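Local coordinates for uncharacterized protein, DUF633, LMOf2365_1472 (Listeria monocytogenes str. 4b F2365, PDB 3GNL), which is of unknown function but is probably a methyltransferase that modifies N1 of an adenine in tRNA, at residues 92-97 / 116-121; 17-22 / 120-125. One frame throughout, in Å; residues are numbered along the deposited sequence.

Overall arrangement
Both contacts are built on strand 120-125, an inner strand, next to 93-99, of a seven-stranded mixed sheet with the order 3-2-1-4-5-7-6, and their centres lie about 8 Å apart. Contact 1 sets the start of this strand parallel to strand 93-99. Contact 2 lays the loop that leads from helix 10-16 into strand 23-28 over one face of the same strand. Lys120 belongs to both. The pairing of contact 1 continues into the second segment of contact 2, where Ile94 O lies 2.8 Å from Ile122 N, a probable hydrogen bond. On the face under the loop, Thr93 CG2 packs 3.8 Å from Ile122 CD1, joining the two contacts through side chains.

Contact 1. Residues 92-97 / 116-121; sequences DTIVIA and AGVTKL
The flat carbonyl group of Asp92 is approached at its oxygen by two successive amides of the 116-121 segment. Thr119 N donates to Asp92 O over 2.8 Å, from a point tilted 21° out of the carbonyl plane, and Lys120 N adds a weak bond of 3.1 Å to that same oxygen. The second flat group, the Asp92 carboxylate, is occupied at both oxygens: OD2 takes the backbone NH of Arg24 on strand 23-28, while a water donates to Asp92 OD1 over 2.6 Å and is also bonded to Thr119 OG1. With chi1 at 52°, Thr119 OG1 sits between its own N and carbonyl carbon, where it also meets a second water that donates to Thr93 OG1.

Further along, the strands pair in parallel, Thr93 with Lys120 and Ile94 with Leu121. Ile94 N bonds to Lys120 O at 3.0 Å, and a CA-H...O contact of 3.2 Å brings Thr93 CA to that oxygen too. On one face Thr93 and Lys120 lie side by side, with Thr93 OG1 3.4 Å from Lys120 CE. The lysine chain bends at chi3 (55°) and carries NZ away to Tyr18 O and Glu23, whose carboxylate also bonds Thr93 OG1. On the other face the contact is apolar: Ile94 CB rests 3.8 Å from Leu121 CD2, and the side chain of Ile94 crosses Val118 at about a right angle, its CD1 3.9 Å from Val118 CG2. Leu108 of helix 101-110 packs on Leu121 here. Strand 93-99, this helix and strand 120-125 form a beta-alpha-beta crossover, the repeating element of the Rossmann-like fold of class I methyltransferases.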
loop_
_atom_site.group_PDB
_atom_site.type_symbol
_atom_site.label_atom_id
_atom_site.label_comp_id
_atom_site.label_asym_id
_atom_site.label_seq_id
_atom_site.Cartn_x
_atom_site.Cartn_y
_atom_site.Cartn_z
ATOM N N ASP A 92 -16.750 1.627 5.319
ATOM C CA ASP A 92 -16.192 0.543 6.127
ATOM C C ASP A 92 -14.712 0.308 5.798
ATOM O O ASP A 92 -13.897 0.036 6.709
ATOM C CB ASP A 92 -16.940 -0.775 5.910
ATOM C CG ASP A 92 -18.422 -0.657 6.240
ATOM O OD1 ASP A 92 -18.691 -0.336 7.414
ATOM O OD2 ASP A 92 -19.263 -0.857 5.333
ATOM N N THR A 93 -14.393 0.425 4.512
ATOM C CA THR A 93 -13.075 0.056 3.987
ATOM C C THR A 93 -12.537 1.162 3.087
ATOM O O THR A 93 -13.248 1.625 2.208
ATOM C CB THR A 93 -13.190 -1.241 3.244
ATOM O OG1 THR A 93 -13.643 -2.233 4.162
ATOM C CG2 THR A 93 -11.813 -1.675 2.714
ATOM N N ILE A 94 -11.261 1.547 3.241
ATOM C CA ILE A 94 -10.642 2.481 2.307
ATOM C C ILE A 94 -9.481 1.782 1.613
ATOM O O ILE A 94 -8.686 1.098 2.302
ATOM C CB ILE A 94 -10.092 3.743 2.993
ATOM C CG1 ILE A 94 -11.190 4.517 3.764
ATOM C CG2 ILE A 94 -9.393 4.666 1.967
ATOM C CD1 ILE A 94 -10.654 5.700 4.521
ATOM N N VAL A 95 -9.465 1.893 0.270
ATOM C CA VAL A 95 -8.378 1.367 -0.576
ATOM C C VAL A 95 -7.552 2.525 -1.060
ATOM O O VAL A 95 -8.097 3.496 -1.541
ATOM C CB VAL A 95 -8.938 0.627 -1.807
ATOM C CG1 VAL A 95 -7.858 0.097 -2.735
ATOM C CG2 VAL A 95 -9.875 -0.510 -1.390
ATOM N N ILE A 96 -6.223 2.453 -0.886
ATOM C CA ILE A 96 -5.319 3.472 -1.487
ATOM C C ILE A 96 -4.186 2.669 -2.134
ATOM O O ILE A 96 -3.352 2.077 -1.410
ATOM C CB ILE A 96 -4.750 4.496 -0.444
ATOM C CG1 ILE A 96 -5.863 4.967 0.512
ATOM C CG2 ILE A 96 -4.097 5.696 -1.181
ATOM C CD1 ILE A 96 -5.379 5.877 1.619
ATOM N N ALA A 97 -4.182 2.640 -3.464
ATOM C CA ALA A 97 -3.241 1.825 -4.251
ATOM C C ALA A 97 -2.548 2.680 -5.309
ATOM O O ALA A 97 -3.055 3.725 -5.683
ATOM C CB ALA A 97 -3.982 0.653 -4.911
ATOM N N ALA A 116 -12.858 8.144 10.868
ATOM C CA ALA A 116 -13.956 7.872 11.812
ATOM C C ALA A 116 -14.883 6.762 11.291
ATOM O O ALA A 116 -15.427 6.858 10.188
ATOM C CB ALA A 116 -14.743 9.153 12.082
ATOM N N GLY A 117 -15.018 5.699 12.065
ATOM C CA GLY A 117 -15.867 4.596 11.701
ATOM C C GLY A 117 -15.340 3.578 10.703
ATOM O O GLY A 117 -15.912 2.498 10.567
ATOM N N VAL A 118 -14.212 3.903 10.042
ATOM C CA VAL A 118 -13.573 2.971 9.091
ATOM C C VAL A 118 -12.920 1.796 9.832
ATOM O O VAL A 118 -12.222 2.017 10.845
ATOM C CB VAL A 118 -12.529 3.710 8.211
ATOM C CG1 VAL A 118 -11.815 2.726 7.298
ATOM C CG2 VAL A 118 -13.209 4.797 7.386
ATOM N N THR A 119 -13.134 0.575 9.352
ATOM C CA THR A 119 -12.623 -0.624 10.043
ATOM C C THR A 119 -11.558 -1.432 9.254
ATOM O O THR A 119 -11.043 -2.472 9.718
ATOM C CB THR A 119 -13.769 -1.573 10.459
ATOM O OG1 THR A 119 -14.611 -1.848 9.327
ATOM C CG2 THR A 119 -14.633 -0.946 11.577
ATOM N N LYS A 120 -11.266 -0.985 8.033
ATOM C CA LYS A 120 -10.297 -1.709 7.212
ATOM C C LYS A 120 -9.629 -0.749 6.258
ATOM O O LYS A 120 -10.294 0.082 5.625
ATOM C CB LYS A 120 -10.944 -2.876 6.485
ATOM C CG LYS A 120 -9.985 -3.754 5.637
ATOM C CD LYS A 120 -10.483 -5.168 5.324
ATOM C CE LYS A 120 -11.854 -5.143 4.638
ATOM N NZ LYS A 120 -12.201 -6.553 4.434
ATOM N N LEU A 121 -8.291 -0.815 6.172
ATOM C CA LEU A 121 -7.552 -0.094 5.121
ATOM C C LEU A 121 -6.844 -1.157 4.316
ATOM O O LEU A 121 -6.268 -2.100 4.865
ATOM C CB LEU A 121 -6.484 0.881 5.674
ATOM C CG LEU A 121 -6.917 1.938 6.675
ATOM C CD1 LEU A 121 -5.718 2.689 7.330
ATOM C CD2 LEU A 121 -7.843 2.920 5.978
HETATM O O HOH W 1 -16.886 -0.522 9.337
HETATM O O HOH W 2 -14.445 -3.114 6.686
#

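Contact 2. Residues 17-22 / 120-125; sequences SYITKN and KLILQP
Lys120 NZ is gripped by two acceptors, the backbone oxygen of Tyr18 and the carboxylate of Glu23. The bond from Lys120 NZ to Tyr18 O is short, 2.7 Å, and nearly in line with the carbonyl (C=O...N angle 162°). It fastens the loop between helix 10-16 and strand 23-28 onto strand 120-125 of the Rossmann-like sheet. Glu23 OE2, the salt-bridge partner of the lysine, also accepts from the backbone N of Thr20 and of Lys21, and thus ties the loop to the ammonium group a second time; the Glu23 charge may partly offset the like charge of Lys21 NZ, 5.5 Å from Lys120 NZ.

Beside the polar bond, Ile122 meets the loop with its longer branch. CG1 lies anti to the carbonyl carbon (chi1 -59°) and the chain runs on extended, which sends CD1 out between Tyr18 CB and Ile19 CG1. The end of the Tyr18 side chain leads on to Val160 of strand 154-163 and to Ser145 and Ala147 of strand 141-151, while Ile122 CG2 lies obliquely beside the ring. On one of its faces Ser17 OG stands over the ring centre, 3.9 Å above the plane. Ile19 and Ile122 cross at about a right angle, and Ile122 CD1 touches Ile19 CG1 at 3.6 Å and Tyr18 CB at 3.7 Å.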
loop_
_atom_site.group_PDB
_atom_site.type_symbol
_atom_site.label_atom_id
_atom_site.label_comp_id
_atom_site.label_asym_id
_atom_site.label_seq_id
_atom_site.Cartn_x
_atom_site.Cartn_y
_atom_site.Cartn_z
ATOM N N SER A 17 -9.150 -8.679 -3.364
ATOM C CA SER A 17 -9.408 -9.960 -2.670
ATOM C C SER A 17 -9.603 -9.749 -1.164
ATOM O O SER A 17 -10.083 -10.651 -0.476
ATOM C CB SER A 17 -8.279 -10.972 -2.905
ATOM O OG SER A 17 -7.168 -10.666 -2.099
ATOM N N TYR A 18 -9.209 -8.588 -0.649
ATOM C CA TYR A 18 -9.353 -8.240 0.755
ATOM C C TYR A 18 -10.656 -7.536 1.065
ATOM O O TYR A 18 -10.901 -7.181 2.205
ATOM C CB TYR A 18 -8.154 -7.429 1.228
ATOM C CG TYR A 18 -6.869 -8.252 1.196
ATOM C CD1 TYR A 18 -6.697 -9.352 2.056
ATOM C CD2 TYR A 18 -5.838 -7.914 0.327
ATOM C CE1 TYR A 18 -5.513 -10.112 2.035
ATOM C CE2 TYR A 18 -4.616 -8.662 0.298
ATOM C CZ TYR A 18 -4.477 -9.739 1.169
ATOM O OH TYR A 18 -3.303 -10.484 1.151
ATOM N N ILE A 19 -11.501 -7.372 0.045
ATOM C CA ILE A 19 -12.847 -6.775 0.251
ATOM C C ILE A 19 -13.779 -7.972 0.213
ATOM O O ILE A 19 -13.867 -8.629 -0.785
ATOM C CB ILE A 19 -13.204 -5.821 -0.913
ATOM C CG1 ILE A 19 -12.219 -4.638 -0.942
ATOM C CG2 ILE A 19 -14.651 -5.313 -0.779
ATOM C CD1 ILE A 19 -12.287 -3.746 -2.206
ATOM N N THR A 20 -14.447 -8.284 1.332
ATOM C CA THR A 20 -15.087 -9.595 1.453
ATOM C C THR A 20 -16.496 -9.593 2.034
ATOM O O THR A 20 -17.205 -10.592 1.926
ATOM C CB THR A 20 -14.207 -10.557 2.363
ATOM O OG1 THR A 20 -14.024 -9.946 3.641
ATOM C CG2 THR A 20 -12.854 -10.835 1.713
ATOM N N LYS A 21 -16.877 -8.514 2.676
ATOM C CA LYS A 21 -18.047 -8.561 3.569
ATOM C C LYS A 21 -19.200 -7.684 3.090
ATOM O O LYS A 21 -19.912 -7.072 3.912
ATOM C CB LYS A 21 -17.630 -8.151 4.969
ATOM C CG LYS A 21 -16.571 -9.063 5.603
ATOM C CD LYS A 21 -15.749 -8.287 6.630
ATOM C CE LYS A 21 -16.619 -7.772 7.769
ATOM N NZ LYS A 21 -15.944 -6.696 8.528
ATOM N N ASN A 22 -19.370 -7.591 1.771
ATOM C CA ASN A 22 -20.413 -6.709 1.212
ATOM C C ASN A 22 -20.306 -5.295 1.858
ATOM O O ASN A 22 -21.263 -4.741 2.386
ATOM C CB ASN A 22 -21.808 -7.345 1.414
ATOM C CG ASN A 22 -22.907 -6.653 0.605
ATOM O OD1 ASN A 22 -23.943 -6.283 1.160
ATOM N ND2 ASN A 22 -22.696 -6.497 -0.708
ATOM N N LYS A 120 -11.266 -0.985 8.033
ATOM C CA LYS A 120 -10.297 -1.709 7.212
ATOM C C LYS A 120 -9.629 -0.749 6.258
ATOM O O LYS A 120 -10.294 0.082 5.625
ATOM C CB LYS A 120 -10.944 -2.876 6.485
ATOM C CG LYS A 120 -9.985 -3.754 5.637
ATOM C CD LYS A 120 -10.483 -5.168 5.324
ATOM C CE LYS A 120 -11.854 -5.143 4.638
ATOM N NZ LYS A 120 -12.201 -6.553 4.434
ATOM N N LEU A 121 -8.291 -0.815 6.172
ATOM C CA LEU A 121 -7.552 -0.094 5.121
ATOM C C LEU A 121 -6.844 -1.157 4.316
ATOM O O LEU A 121 -6.268 -2.100 4.865
ATOM C CB LEU A 121 -6.484 0.881 5.674
ATOM C CG LEU A 121 -6.917 1.938 6.675
ATOM C CD1 LEU A 121 -5.718 2.689 7.330
ATOM C CD2 LEU A 121 -7.843 2.920 5.978
ATOM N N ILE A 122 -6.893 -1.002 2.996
ATOM C CA ILE A 122 -6.123 -1.873 2.100
ATOM C C ILE A 122 -5.180 -0.960 1.301
ATOM O O ILE A 122 -5.639 -0.092 0.498
ATOM C CB ILE A 122 -7.008 -2.621 1.119
ATOM C CG1 ILE A 122 -8.030 -3.485 1.885
ATOM C CG2 ILE A 122 -6.137 -3.505 0.244
ATOM C CD1 ILE A 122 -9.251 -3.920 1.018
ATOM N N LEU A 123 -3.873 -1.055 1.586
ATOM C CA LEU A 123 -2.949 -0.040 1.029
ATOM C C LEU A 123 -1.940 -0.766 0.150
ATOM O O LEU A 123 -1.463 -1.860 0.489
ATOM C CB LEU A 123 -2.212 0.690 2.169
ATOM C CG LEU A 123 -3.095 1.256 3.258
ATOM C CD1 LEU A 123 -2.162 1.937 4.288
ATOM C CD2 LEU A 123 -4.143 2.224 2.678
ATOM N N GLN A 124 -1.630 -0.156 -0.998
ATOM C CA GLN A 124 -0.677 -0.773 -1.911
ATOM C C GLN A 124 0.298 0.323 -2.331
ATOM O O GLN A 124 0.078 0.983 -3.322
ATOM C CB GLN A 124 -1.395 -1.432 -3.082
ATOM C CG GLN A 124 -0.434 -2.212 -4.025
ATOM C CD GLN A 124 0.157 -1.309 -5.078
ATOM O OE1 GLN A 124 -0.581 -0.696 -5.825
ATOM N NE2 GLN A 124 1.494 -1.190 -5.106
ATOM N N PRO A 125 1.385 0.488 -1.565
ATOM C CA PRO A 125 2.384 1.524 -1.903
ATOM C C PRO A 125 3.403 1.028 -2.931
ATOM O O PRO A 125 3.822 -0.129 -2.883
ATOM C CB PRO A 125 3.086 1.775 -0.583
ATOM C CG PRO A 125 3.062 0.397 0.113
ATOM C CD PRO A 125 1.697 -0.188 -0.304
#